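Local coordinates for protein molybdopterin adenylyltransferase (Helicobacter pylori, PDB 4XCW) that probably catalyses the ATP-dependent adenylylation of molybdopterin during molybdenum cofactor biosynthesis, at residues V166-K169 / N170-F174. Sequence-based numbering, arbitrary orientation.
Sequences VNEK and NIQAF
N167 and N170 close a type I beta-turn whose hydrogen bonding runs one residue further, to I171, as an alpha-turn; it illustrates how a loop without regular secondary structure can reverse direction around a single carbonyl. N167 O accepts both backbone bonds, from N170 N at 2.9 Å and from I171 N at 3.1 Å. The I171 donor lies in the carbonyl plane, whereas that of N170 sits above it, so the two approach this oxygen from different directions.

Side-chain polar groups reinforce the bend. A chi1 of -170° turns CG of N167 away from its own N and beside the carbonyl carbon, where OD1 accepts from K169 N at 3.2 Å, forming an Asx turn nested within the larger one. The amides of N167 and N170 lie near each other without bonding; N170 ND2 instead donates to E36 O, while backbone N167 pairs with Y37, tying the bend to the end of helix 25-37.

Apolar contacts join the two arms of the reversal. V166 splits its two methyls: CG1 presses on I171 CG2 at 3.5 Å, and CG2 meets A173 CB at 3.4 Å, both tight for carbon pairs. P153 of helix 152-158 touches V166 and A173, and I171 continues onto F149, so this surface segment near the C-terminus packs against the body of the domain.

Across the returning chain, E168 CA makes a nearly straight C-H...O contact with I171 O at 3.2 Å. The E168 carboxylate extends away from the bend; of its side chain, CB approaches OE1 of Q172, while the main-chain O and CA make the polar contacts. Q172 bends at chi2 (-41°), bringing its amide back beside the turn, where NE2 donates to E168 O at 2.7 Å with that oxygen almost exactly in the amide plane.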
ATOM      1  N   VAL B 166      26.552  -9.229   8.656  1.00 37.31           N
ATOM      2  CA  VAL B 166      26.111  -8.166   9.544  1.00 37.67           C
ATOM      3  C   VAL B 166      27.041  -7.941  10.731  1.00 35.58           C
ATOM      4  O   VAL B 166      27.549  -8.891  11.318  1.00 37.54           O
ATOM      5  CB  VAL B 166      24.703  -8.490  10.051  1.00 42.32           C
ATOM      6  CG1 VAL B 166      24.171  -7.383  10.924  1.00 40.23           C
ATOM      7  CG2 VAL B 166      23.799  -8.714   8.860  1.00 40.96           C
ATOM      8  N   ASN B 167      27.275  -6.672  11.059  1.00 35.42           N
ATOM      9  CA  ASN B 167      27.946  -6.309  12.299  1.00 39.25           C
ATOM     10  C   ASN B 167      26.905  -6.300  13.413  1.00 40.57           C
ATOM     11  O   ASN B 167      26.186  -5.320  13.601  1.00 39.75           O
ATOM     12  CB  ASN B 167      28.639  -4.948  12.178  1.00 41.63           C
ATOM     13  CG  ASN B 167      29.551  -4.644  13.361  1.00 49.24           C
ATOM     14  OD1 ASN B 167      29.367  -5.170  14.458  1.00 49.66           O
ATOM     15  ND2 ASN B 167      30.543  -3.786  13.138  1.00 50.30           N
ATOM     16  N   GLU B 168      26.826  -7.406  14.140  1.00 42.81           N
ATOM     17  CA  GLU B 168      25.745  -7.622  15.091  1.00 47.04           C
ATOM     18  C   GLU B 168      25.889  -6.742  16.330  1.00 49.14           C
ATOM     19  O   GLU B 168      24.963  -6.618  17.129  1.00 50.77           O
ATOM     20  CB  GLU B 168      25.688  -9.104  15.464  1.00 51.41           C
ATOM     21  CG  GLU B 168      25.513  -9.981  14.231  1.00 56.60           C
ATOM     22  CD  GLU B 168      25.340 -11.446  14.551  1.00 65.62           C
ATOM     23  OE1 GLU B 168      25.500 -11.826  15.727  1.00 70.13           O
ATOM     24  OE2 GLU B 168      25.044 -12.220  13.616  1.00 69.60           O
ATOM     25  N   LYS B 169      27.054  -6.122  16.473  1.00 47.20           N
ATOM     26  CA  LYS B 169      27.258  -5.107  17.493  1.00 53.50           C
ATOM     27  C   LYS B 169      26.366  -3.891  17.229  1.00 52.09           C
ATOM     28  O   LYS B 169      26.019  -3.148  18.146  1.00 54.83           O
ATOM     29  CB  LYS B 169      28.730  -4.689  17.539  1.00 55.79           C
ATOM     30  CG  LYS B 169      29.065  -3.718  18.649  1.00 57.13           C
ATOM     31  CD  LYS B 169      28.743  -4.327  19.997  1.00 58.21           C
ATOM     32  CE  LYS B 169      28.893  -3.312  21.109  1.00 57.61           C
ATOM     33  NZ  LYS B 169      30.291  -2.822  21.261  1.00 57.53           N
ATOM     34  N   ASN B 170      25.987  -3.697  15.971  1.00 43.42           N
ATOM     35  CA  ASN B 170      25.277  -2.486  15.581  1.00 44.21           C
ATOM     36  C   ASN B 170      23.852  -2.701  15.075  1.00 45.98           C
ATOM     37  O   ASN B 170      23.023  -1.795  15.150  1.00 45.13           O
ATOM     38  CB  ASN B 170      26.083  -1.745  14.514  1.00 45.30           C
ATOM     39  CG  ASN B 170      27.391  -1.204  15.055  1.00 47.99           C
ATOM     40  OD1 ASN B 170      27.488  -0.848  16.229  1.00 50.04           O
ATOM     41  ND2 ASN B 170      28.405  -1.134  14.199  1.00 46.53           N
ATOM     42  N   ILE B 171      23.568  -3.892  14.556  1.00 43.96           N
ATOM     43  CA  ILE B 171      22.256  -4.177  13.987  1.00 42.08           C
ATOM     44  C   ILE B 171      22.057  -5.691  13.907  1.00 46.82           C
ATOM     45  O   ILE B 171      23.025  -6.449  13.845  1.00 46.17           O
ATOM     46  CB  ILE B 171      22.102  -3.522  12.582  1.00 40.54           C
ATOM     47  CG1 ILE B 171      20.642  -3.513  12.112  1.00 39.50           C
ATOM     48  CG2 ILE B 171      23.013  -4.183  11.563  1.00 41.22           C
ATOM     49  CD1 ILE B 171      19.850  -2.318  12.614  1.00 37.93           C
ATOM     50  N   GLN B 172      20.805  -6.134  13.945  1.00 49.31           N
ATOM     51  CA  GLN B 172      20.492  -7.553  13.825  1.00 50.30           C
ATOM     52  C   GLN B 172      19.835  -7.823  12.485  1.00 49.14           C
ATOM     53  O   GLN B 172      18.933  -7.095  12.088  1.00 48.52           O
ATOM     54  CB  GLN B 172      19.563  -8.003  14.953  1.00 59.68           C
ATOM     55  CG  GLN B 172      20.077  -7.709  16.350  1.00 71.69           C
ATOM     56  CD  GLN B 172      21.560  -7.974  16.495  1.00 79.83           C
ATOM     57  OE1 GLN B 172      22.029  -9.091  16.276  1.00 83.18           O
ATOM     58  NE2 GLN B 172      22.309  -6.943  16.872  1.00 82.41           N
ATOM     59  N   ALA B 173      20.282  -8.855  11.777  1.00 46.08           N
ATOM     60  CA  ALA B 173      19.592  -9.249  10.553  1.00 44.38           C
ATOM     61  C   ALA B 173      19.157 -10.698  10.615  1.00 46.76           C
ATOM     62  O   ALA B 173      19.909 -11.582  11.021  1.00 51.12           O
ATOM     63  CB  ALA B 173      20.453  -9.014   9.338  1.00 36.59           C
ATOM     64  N   PHE B 174      17.922 -10.926  10.195  1.00 49.66           N
ATOM     65  CA  PHE B 174      17.295 -12.226  10.304  1.00 47.77           C
ATOM     66  C   PHE B 174      17.382 -12.989   8.993  1.00 38.60           C
ATOM     67  O   PHE B 174      16.983 -12.481   7.951  1.00 32.73           O
ATOM     68  CB  PHE B 174      15.836 -12.052  10.727  1.00 53.76           C
ATOM     69  CG  PHE B 174      15.056 -13.326  10.749  1.00 59.25           C
ATOM     70  CD1 PHE B 174      15.344 -14.313  11.677  1.00 62.39           C
ATOM     71  CD2 PHE B 174      14.030 -13.538   9.845  1.00 59.36           C
ATOM     72  CE1 PHE B 174      14.626 -15.490  11.701  1.00 67.40           C
ATOM     73  CE2 PHE B 174      13.306 -14.713   9.866  1.00 64.01           C
ATOM     74  CZ  PHE B 174      13.605 -15.691  10.793  1.00 67.95           C
TER